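Local coordinates for protein aldehyde dehydrogenase (Staphylococcus aureus, PDB 6K10) that oxidises the aldehyde 4,4'-diaponeurosporen-4-al to 4,4'-diaponeurosporenoic acid with NAD+ as electron acceptor, a step in the biosynthesis of the carotenoid staphyloxanthin, at residues 302-307 / 337-342; 331-336 / 350-355. The protein carries 1 engineered substitution. All coordinates share one frame; numbering follows the deposited sequence.

Contact 1 (302-307 / 337-342)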
ATOM      1  N   THR A 302     -21.620 -27.277 -13.379  1.00 23.43           N
ATOM      2  CA  THR A 302     -22.374 -28.523 -13.499  1.00 22.01           C
ATOM      3  C   THR A 302     -21.482 -29.735 -13.266  1.00 25.04           C
ATOM      4  O   THR A 302     -21.963 -30.777 -12.804  1.00 25.56           O
ATOM      5  CB  THR A 302     -23.058 -28.626 -14.866  1.00 25.83           C
ATOM      6  OG1 THR A 302     -22.075 -28.650 -15.908  1.00 23.46           O
ATOM      7  CG2 THR A 302     -24.008 -27.457 -15.084  1.00 26.67           C
ATOM      8  N   SER A 303     -20.188 -29.622 -13.575  1.00 24.71           N
ATOM      9  CA  SER A 303     -19.251 -30.670 -13.184  1.00 27.58           C
ATOM     10  C   SER A 303     -19.196 -30.804 -11.666  1.00 25.82           C
ATOM     11  O   SER A 303     -19.174 -31.918 -11.132  1.00 25.10           O
ATOM     12  CB  SER A 303     -17.863 -30.375 -13.753  1.00 29.72           C
ATOM     13  OG  SER A 303     -16.976 -31.459 -13.528  1.00 30.53           O
ATOM     14  N   LEU A 304     -19.189 -29.673 -10.955  1.00 25.74           N
ATOM     15  CA  LEU A 304     -19.220 -29.715  -9.497  1.00 25.79           C
ATOM     16  C   LEU A 304     -20.537 -30.291  -8.988  1.00 25.15           C
ATOM     17  O   LEU A 304     -20.552 -31.048  -8.011  1.00 26.01           O
ATOM     18  CB  LEU A 304     -18.985 -28.314  -8.931  1.00 28.47           C
ATOM     19  CG  LEU A 304     -17.548 -27.803  -9.060  1.00 30.37           C
ATOM     20  CD1 LEU A 304     -17.486 -26.293  -8.896  1.00 30.45           C
ATOM     21  CD2 LEU A 304     -16.658 -28.483  -8.032  1.00 32.38           C
ATOM     22  N   LEU A 305     -21.654 -29.938  -9.634  1.00 24.84           N
ATOM     23  CA  LEU A 305     -22.939 -30.540  -9.286  1.00 27.37           C
ATOM     24  C   LEU A 305     -22.882 -32.055  -9.421  1.00 28.63           C
ATOM     25  O   LEU A 305     -23.364 -32.789  -8.551  1.00 24.98           O
ATOM     26  CB  LEU A 305     -24.049 -29.980 -10.178  1.00 27.87           C
ATOM     27  CG  LEU A 305     -24.753 -28.668  -9.835  1.00 30.09           C
ATOM     28  CD1 LEU A 305     -25.799 -28.361 -10.899  1.00 28.79           C
ATOM     29  CD2 LEU A 305     -25.396 -28.740  -8.460  1.00 28.34           C
ATOM     30  N   ASN A 306     -22.301 -32.539 -10.521  1.00 27.51           N
ATOM     31  CA  ASN A 306     -22.191 -33.977 -10.736  1.00 30.98           C
ATOM     32  C   ASN A 306     -21.345 -34.633  -9.653  1.00 29.12           C
ATOM     33  O   ASN A 306     -21.654 -35.741  -9.200  1.00 28.95           O
ATOM     34  CB  ASN A 306     -21.608 -34.248 -12.123  1.00 34.67           C
ATOM     35  CG  ASN A 306     -21.450 -35.726 -12.411  1.00 40.56           C
ATOM     36  OD1 ASN A 306     -22.415 -36.412 -12.748  1.00 40.90           O
ATOM     37  ND2 ASN A 306     -20.226 -36.226 -12.283  1.00 41.58           N
ATOM     38  N   SER A 307     -20.279 -33.957  -9.216  1.00 28.06           N
ATOM     39  CA  SER A 307     -19.424 -34.506  -8.168  1.00 29.12           C
ATOM     40  C   SER A 307     -20.152 -34.609  -6.833  1.00 30.93           C
ATOM     41  O   SER A 307     -19.880 -35.526  -6.050  1.00 32.23           O
ATOM     42  CB  SER A 307     -18.169 -33.647  -8.011  1.00 31.28           C
ATOM     43  OG  SER A 307     -18.465 -32.433  -7.338  1.00 28.79           O
ATOM     44  N   SER A 337     -14.186 -33.146  -0.575  1.00 34.11           N
ATOM     45  CA  SER A 337     -15.135 -32.935  -1.659  1.00 29.02           C
ATOM     46  C   SER A 337     -14.548 -32.022  -2.728  1.00 25.93           C
ATOM     47  O   SER A 337     -13.805 -31.084  -2.428  1.00 28.44           O
ATOM     48  CB  SER A 337     -16.429 -32.334  -1.111  1.00 31.66           C
ATOM     49  OG  SER A 337     -17.167 -33.292  -0.372  1.00 35.52           O
ATOM     50  N   ALA A 338     -14.883 -32.312  -3.988  1.00 25.95           N
ATOM     51  CA  ALA A 338     -14.462 -31.447  -5.085  1.00 26.97           C
ATOM     52  C   ALA A 338     -14.954 -30.022  -4.875  1.00 26.16           C
ATOM     53  O   ALA A 338     -14.267 -29.058  -5.234  1.00 26.30           O
ATOM     54  CB  ALA A 338     -14.974 -31.999  -6.416  1.00 27.87           C
ATOM     55  N   ILE A 339     -16.139 -29.872  -4.278  1.00 23.96           N
ATOM     56  CA  ILE A 339     -16.710 -28.552  -4.044  1.00 24.90           C
ATOM     57  C   ILE A 339     -15.912 -27.757  -3.015  1.00 24.72           C
ATOM     58  O   ILE A 339     -16.049 -26.529  -2.946  1.00 22.21           O
ATOM     59  CB  ILE A 339     -18.185 -28.700  -3.621  1.00 25.08           C
ATOM     60  CG1 ILE A 339     -18.925 -27.369  -3.751  1.00 26.07           C
ATOM     61  CG2 ILE A 339     -18.290 -29.238  -2.203  1.00 26.40           C
ATOM     62  CD1 ILE A 339     -19.201 -26.967  -5.179  1.00 25.18           C
ATOM     63  N   MET A 340     -15.068 -28.412  -2.220  1.00 24.66           N
ATOM     64  CA  MET A 340     -14.240 -27.727  -1.239  1.00 24.27           C
ATOM     65  C   MET A 340     -12.804 -27.533  -1.711  1.00 26.48           C
ATOM     66  O   MET A 340     -11.948 -27.133  -0.915  1.00 30.85           O
ATOM     67  CB  MET A 340     -14.256 -28.484   0.090  1.00 21.64           C
ATOM     68  CG  MET A 340     -15.584 -28.412   0.819  1.00 20.45           C
ATOM     69  SD  MET A 340     -16.128 -26.712   1.093  1.00 24.58           S
ATOM     70  CE  MET A 340     -14.797 -26.105   2.126  1.00 25.21           C
ATOM     71  N   GLN A 341     -12.520 -27.799  -2.987  1.00 24.59           N
ATOM     72  CA  GLN A 341     -11.177 -27.660  -3.527  1.00 25.82           C
ATOM     73  C   GLN A 341     -10.991 -26.418  -4.385  1.00 29.36           C
ATOM     74  O   GLN A 341      -9.848 -26.091  -4.727  1.00 35.35           O
ATOM     75  CB  GLN A 341     -10.801 -28.895  -4.361  1.00 26.19           C
ATOM     76  CG  GLN A 341     -11.056 -30.218  -3.668  1.00 28.80           C
ATOM     77  CD  GLN A 341     -10.374 -30.313  -2.319  1.00 33.43           C
ATOM     78  OE1 GLN A 341      -9.214 -29.931  -2.167  1.00 36.03           O
ATOM     79  NE2 GLN A 341     -11.095 -30.821  -1.328  1.00 34.07           N
ATOM     80  N   GLU A 342     -12.067 -25.724  -4.748  1.00 27.60           N
ATOM     81  CA  GLU A 342     -11.973 -24.558  -5.614  1.00 28.41           C
ATOM     82  C   GLU A 342     -12.975 -23.507  -5.161  1.00 25.76           C
ATOM     83  O   GLU A 342     -13.993 -23.825  -4.540  1.00 24.57           O
ATOM     84  CB  GLU A 342     -12.229 -24.929  -7.087  1.00 33.38           C
ATOM     85  CG  GLU A 342     -13.645 -25.421  -7.375  1.00 36.29           C
ATOM     86  CD  GLU A 342     -13.912 -25.628  -8.858  1.00 38.18           C
ATOM     87  OE1 GLU A 342     -13.715 -26.763  -9.347  1.00 36.86           O
ATOM     88  OE2 GLU A 342     -14.324 -24.662  -9.537  1.00 36.62           O
TER

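Contact 2 (331-336 / 350-355)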
ATOM      1  N   ASP A 331     -25.216 -31.208   1.615  1.00 24.76           N
ATOM      2  CA  ASP A 331     -25.048 -31.663   2.984  1.00 23.80           C
ATOM      3  C   ASP A 331     -23.988 -32.757   3.033  1.00 23.30           C
ATOM      4  O   ASP A 331     -23.640 -33.356   2.011  1.00 24.22           O
ATOM      5  CB  ASP A 331     -26.377 -32.178   3.554  1.00 25.18           C
ATOM      6  CG  ASP A 331     -26.368 -32.286   5.063  1.00 28.71           C
ATOM      7  OD1 ASP A 331     -25.391 -31.830   5.694  1.00 31.09           O
ATOM      8  OD2 ASP A 331     -27.348 -32.828   5.616  1.00 28.09           O
ATOM      9  N   HIS A 332     -23.464 -33.001   4.237  1.00 22.49           N
ATOM     10  CA  HIS A 332     -22.462 -34.045   4.478  1.00 29.70           C
ATOM     11  C   HIS A 332     -21.196 -33.823   3.651  1.00 29.01           C
ATOM     12  O   HIS A 332     -20.536 -34.778   3.234  1.00 27.37           O
ATOM     13  CB  HIS A 332     -23.035 -35.440   4.208  1.00 33.43           C
ATOM     14  CG  HIS A 332     -24.296 -35.735   4.962  1.00 39.45           C
ATOM     15  ND1 HIS A 332     -25.499 -35.972   4.333  1.00 42.62           N
ATOM     16  CD2 HIS A 332     -24.540 -35.831   6.290  1.00 41.99           C
ATOM     17  CE1 HIS A 332     -26.431 -36.201   5.242  1.00 42.78           C
ATOM     18  NE2 HIS A 332     -25.875 -36.121   6.438  1.00 41.23           N
ATOM     19  N   VAL A 333     -20.848 -32.562   3.415  1.00 29.35           N
ATOM     20  CA  VAL A 333     -19.669 -32.219   2.629  1.00 26.15           C
ATOM     21  C   VAL A 333     -18.436 -32.302   3.519  1.00 28.71           C
ATOM     22  O   VAL A 333     -18.486 -31.964   4.708  1.00 28.02           O
ATOM     23  CB  VAL A 333     -19.835 -30.818   2.011  1.00 23.90           C
ATOM     24  CG1 VAL A 333     -18.540 -30.337   1.378  1.00 23.77           C
ATOM     25  CG2 VAL A 333     -20.958 -30.827   0.987  1.00 21.89           C
ATOM     26  N   THR A 334     -17.325 -32.765   2.952  1.00 29.61           N
ATOM     27  CA  THR A 334     -16.074 -32.908   3.679  1.00 31.89           C
ATOM     28  C   THR A 334     -14.979 -32.079   3.023  1.00 31.62           C
ATOM     29  O   THR A 334     -15.162 -31.477   1.962  1.00 29.68           O
ATOM     30  CB  THR A 334     -15.625 -34.371   3.743  1.00 33.62           C
ATOM     31  OG1 THR A 334     -15.095 -34.759   2.469  1.00 32.24           O
ATOM     32  CG2 THR A 334     -16.787 -35.277   4.104  1.00 35.25           C
ATOM     33  N   SER A 335     -13.815 -32.081   3.678  1.00 30.86           N
ATOM     34  CA  SER A 335     -12.638 -31.421   3.124  1.00 35.48           C
ATOM     35  C   SER A 335     -12.195 -32.063   1.816  1.00 36.26           C
ATOM     36  O   SER A 335     -11.557 -31.404   0.988  1.00 38.52           O
ATOM     37  CB  SER A 335     -11.505 -31.458   4.148  1.00 40.27           C
ATOM     38  OG  SER A 335     -10.889 -32.734   4.170  1.00 44.81           O
ATOM     39  N   ASP A 336     -12.519 -33.343   1.613  1.00 33.81           N
ATOM     40  CA  ASP A 336     -12.129 -34.046   0.396  1.00 38.62           C
ATOM     41  C   ASP A 336     -12.989 -33.681  -0.803  1.00 37.37           C
ATOM     42  O   ASP A 336     -12.562 -33.908  -1.941  1.00 39.61           O
ATOM     43  CB  ASP A 336     -12.214 -35.559   0.598  1.00 43.10           C
ATOM     44  CG  ASP A 336     -11.295 -36.059   1.682  1.00 47.90           C
ATOM     45  OD1 ASP A 336     -10.158 -35.553   1.785  1.00 48.23           O
ATOM     46  OD2 ASP A 336     -11.707 -36.974   2.425  1.00 51.02           O
ATOM     47  N   PRO A 350     -22.190 -25.535  -0.164  1.00 21.07           N
ATOM     48  CA  PRO A 350     -21.936 -26.722   0.660  1.00 19.78           C
ATOM     49  C   PRO A 350     -22.023 -26.390   2.141  1.00 20.40           C
ATOM     50  O   PRO A 350     -21.638 -25.304   2.581  1.00 18.91           O
ATOM     51  CB  PRO A 350     -20.510 -27.128   0.271  1.00 18.21           C
ATOM     52  CG  PRO A 350     -19.885 -25.879  -0.249  1.00 20.05           C
ATOM     53  CD  PRO A 350     -20.980 -25.053  -0.849  1.00 18.44           C
ATOM     54  N   ILE A 351     -22.522 -27.350   2.913  1.00 21.08           N
ATOM     55  CA  ILE A 351     -22.742 -27.183   4.345  1.00 23.42           C
ATOM     56  C   ILE A 351     -21.948 -28.260   5.076  1.00 23.97           C
ATOM     57  O   ILE A 351     -22.205 -29.456   4.896  1.00 20.62           O
ATOM     58  CB  ILE A 351     -24.235 -27.256   4.697  1.00 22.78           C
ATOM     59  CG1 ILE A 351     -24.990 -26.106   4.022  1.00 24.69           C
ATOM     60  CG2 ILE A 351     -24.442 -27.228   6.202  1.00 24.39           C
ATOM     61  CD1 ILE A 351     -26.490 -26.264   4.040  1.00 26.44           C
ATOM     62  N   LEU A 352     -20.983 -27.833   5.886  1.00 22.38           N
ATOM     63  CA  LEU A 352     -20.169 -28.720   6.704  1.00 24.34           C
ATOM     64  C   LEU A 352     -20.473 -28.475   8.175  1.00 26.43           C
ATOM     65  O   LEU A 352     -20.780 -27.350   8.579  1.00 24.92           O
ATOM     66  CB  LEU A 352     -18.669 -28.505   6.454  1.00 23.81           C
ATOM     67  CG  LEU A 352     -18.054 -28.763   5.074  1.00 26.95           C
ATOM     68  CD1 LEU A 352     -18.369 -27.646   4.083  1.00 26.20           C
ATOM     69  CD2 LEU A 352     -16.548 -28.958   5.201  1.00 27.33           C
ATOM     70  N   THR A 353     -20.380 -29.529   8.980  1.00 26.17           N
ATOM     71  CA  THR A 353     -20.662 -29.424  10.404  1.00 26.31           C
ATOM     72  C   THR A 353     -19.378 -29.396  11.222  1.00 26.16           C
ATOM     73  O   THR A 353     -18.339 -29.916  10.807  1.00 27.07           O
ATOM     74  CB  THR A 353     -21.537 -30.581  10.887  1.00 27.00           C
ATOM     75  OG1 THR A 353     -20.808 -31.810  10.788  1.00 31.08           O
ATOM     76  CG2 THR A 353     -22.770 -30.677  10.049  1.00 25.18           C
ATOM     77  N   TYR A 354     -19.467 -28.780  12.398  1.00 23.14           N
ATOM     78  CA  TYR A 354     -18.380 -28.767  13.363  1.00 22.89           C
ATOM     79  C   TYR A 354     -18.971 -28.948  14.753  1.00 28.05           C
ATOM     80  O   TYR A 354     -20.157 -28.701  14.978  1.00 26.18           O
ATOM     81  CB  TYR A 354     -17.557 -27.470  13.267  1.00 23.16           C
ATOM     82  CG  TYR A 354     -18.248 -26.228  13.796  1.00 25.54           C
ATOM     83  CD1 TYR A 354     -18.150 -25.873  15.135  1.00 26.69           C
ATOM     84  CD2 TYR A 354     -18.987 -25.404  12.955  1.00 25.05           C
ATOM     85  CE1 TYR A 354     -18.771 -24.742  15.625  1.00 24.79           C
ATOM     86  CE2 TYR A 354     -19.614 -24.266  13.439  1.00 23.57           C
ATOM     87  CZ  TYR A 354     -19.501 -23.944  14.775  1.00 26.29           C
ATOM     88  OH  TYR A 354     -20.115 -22.818  15.272  1.00 29.84           O
ATOM     89  N   GLN A 355     -18.137 -29.394  15.692  1.00 31.65           N
ATOM     90  CA  GLN A 355     -18.609 -29.632  17.051  1.00 35.14           C
ATOM     91  C   GLN A 355     -18.244 -28.515  18.017  1.00 34.56           C
ATOM     92  O   GLN A 355     -18.982 -28.273  18.976  1.00 36.83           O
ATOM     93  CB  GLN A 355     -18.066 -30.964  17.586  1.00 37.67           C
ATOM     94  CG  GLN A 355     -18.729 -32.182  16.978  1.00 40.54           C
ATOM     95  CD  GLN A 355     -18.523 -33.436  17.810  1.00 44.00           C
TER

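Contact 1 (302-307 / 337-342)
Leu304 supplies most of the helix side of the contact, spreading its branches over Ala338, Ile339 and Glu342. With CG anti to the carbonyl carbon (chi1 -72°), the isobutyl group reaches out from the helix and meets the extended Glu342 chain coming from the opposite direction. Both methyls lie against the carboxylate: Leu304 CD1 is 3.6 Å from Glu342 OE2 and Leu304 CD2 3.7 Å from Glu342 OE1. CD2 also packs against backbone, 3.7 Å from Ala338 O. Nearer the helix axis, Leu304 CB touches Ile339 CD1 at 4.0 Å. The charge on Glu342 is answered by Arg300 of the same helix, whose NH2 forms a salt bridge with OE2, so the leucine methyls meet a carboxylate that already has an ionic partner.

One turn on, Ser307 places OG 3.6 Å from Ala338 CB, a van der Waals approach only. Its polar need is met within the helix: OG donates to Leu304 O over 2.6 Å, tilted 20° from the carbonyl plane. Chi1 near 75° folds OG back over the preceding turn. No hydrogen bond spans the two segments; within the second, Ser337 O accepts from Gln341 NE2 (2.9 Å) and Met340 N on opposite faces of its plane, bonds that bracket the 3-10 turn 338-340.

This is structural packing, away from the predicted active-site residues: the C-terminal end of helix 295-307 rests on the connection between strands 324-330 and 348-354, while Leu305 packs on Ile325, Thr328 and Ile348, and Ile339 on Leu330, Ile348 and Pro350.

Contact 2 (331-336 / 350-355)
Asp331 lies beside Ile351, and its OD1 accepts the short bond from His332 N at 2.7 Å, with an N-H...O angle of 137°. The amide meets that oxygen from above the carboxylate plane, 48° out of it. OD1 stays 4.1 Å from Ile351 O, so the oxygens are neighbours without a bond; OD2 is salt-bridged to Lys264 and also lies over one face of the His332 ring, offset toward its rim.

Strands 324-330 and 348-354 run parallel in the mixed sheet of an alpha/beta aldehyde dehydrogenase fold, where Ile351 pairs by backbone bonds with Leu330. Segment 331-336 continues past that pairing as loop, and its contact with the strand is van der Waals packing, with no hydrogen bond between the two. Val333, with CG1 anti to its nitrogen (chi1 171°), crosses the strand side chains at a slant: CG2 is 3.8 Å from Pro350 CB, and CG1 is 3.8 Å from Leu352 CD1. The Leu352 branch also packs closely against the loop backbone, its CG 3.3 Å from Val333 O. Beyond it, Thr334 OG1 accepts from Asp336 N at 3.1 Å, an ST turn.

Overall arrangement
From the N terminus the order is helix end 302-307, then the antiparallel strands that finish with 324-330, then 331-336, 337-342 and segment 350-355, on strand 348-354. The segments therefore alternate: contact 1 closes the path from 302-307 to 337-342, contact 2 the one from 331-336 to 350-355, and the two loops cross without either nesting inside the other. Because 331-336 runs directly into 337-342, the connection between strands 324-330 and 348-354 serves both: 331-336 packs on strand 348-354, whereas 337-342 meets the helix and also touches that strand. The two segments also meet, Met340 CG lying 3.6 Å from Val333 CG1. Contact centres are about 13 Å apart.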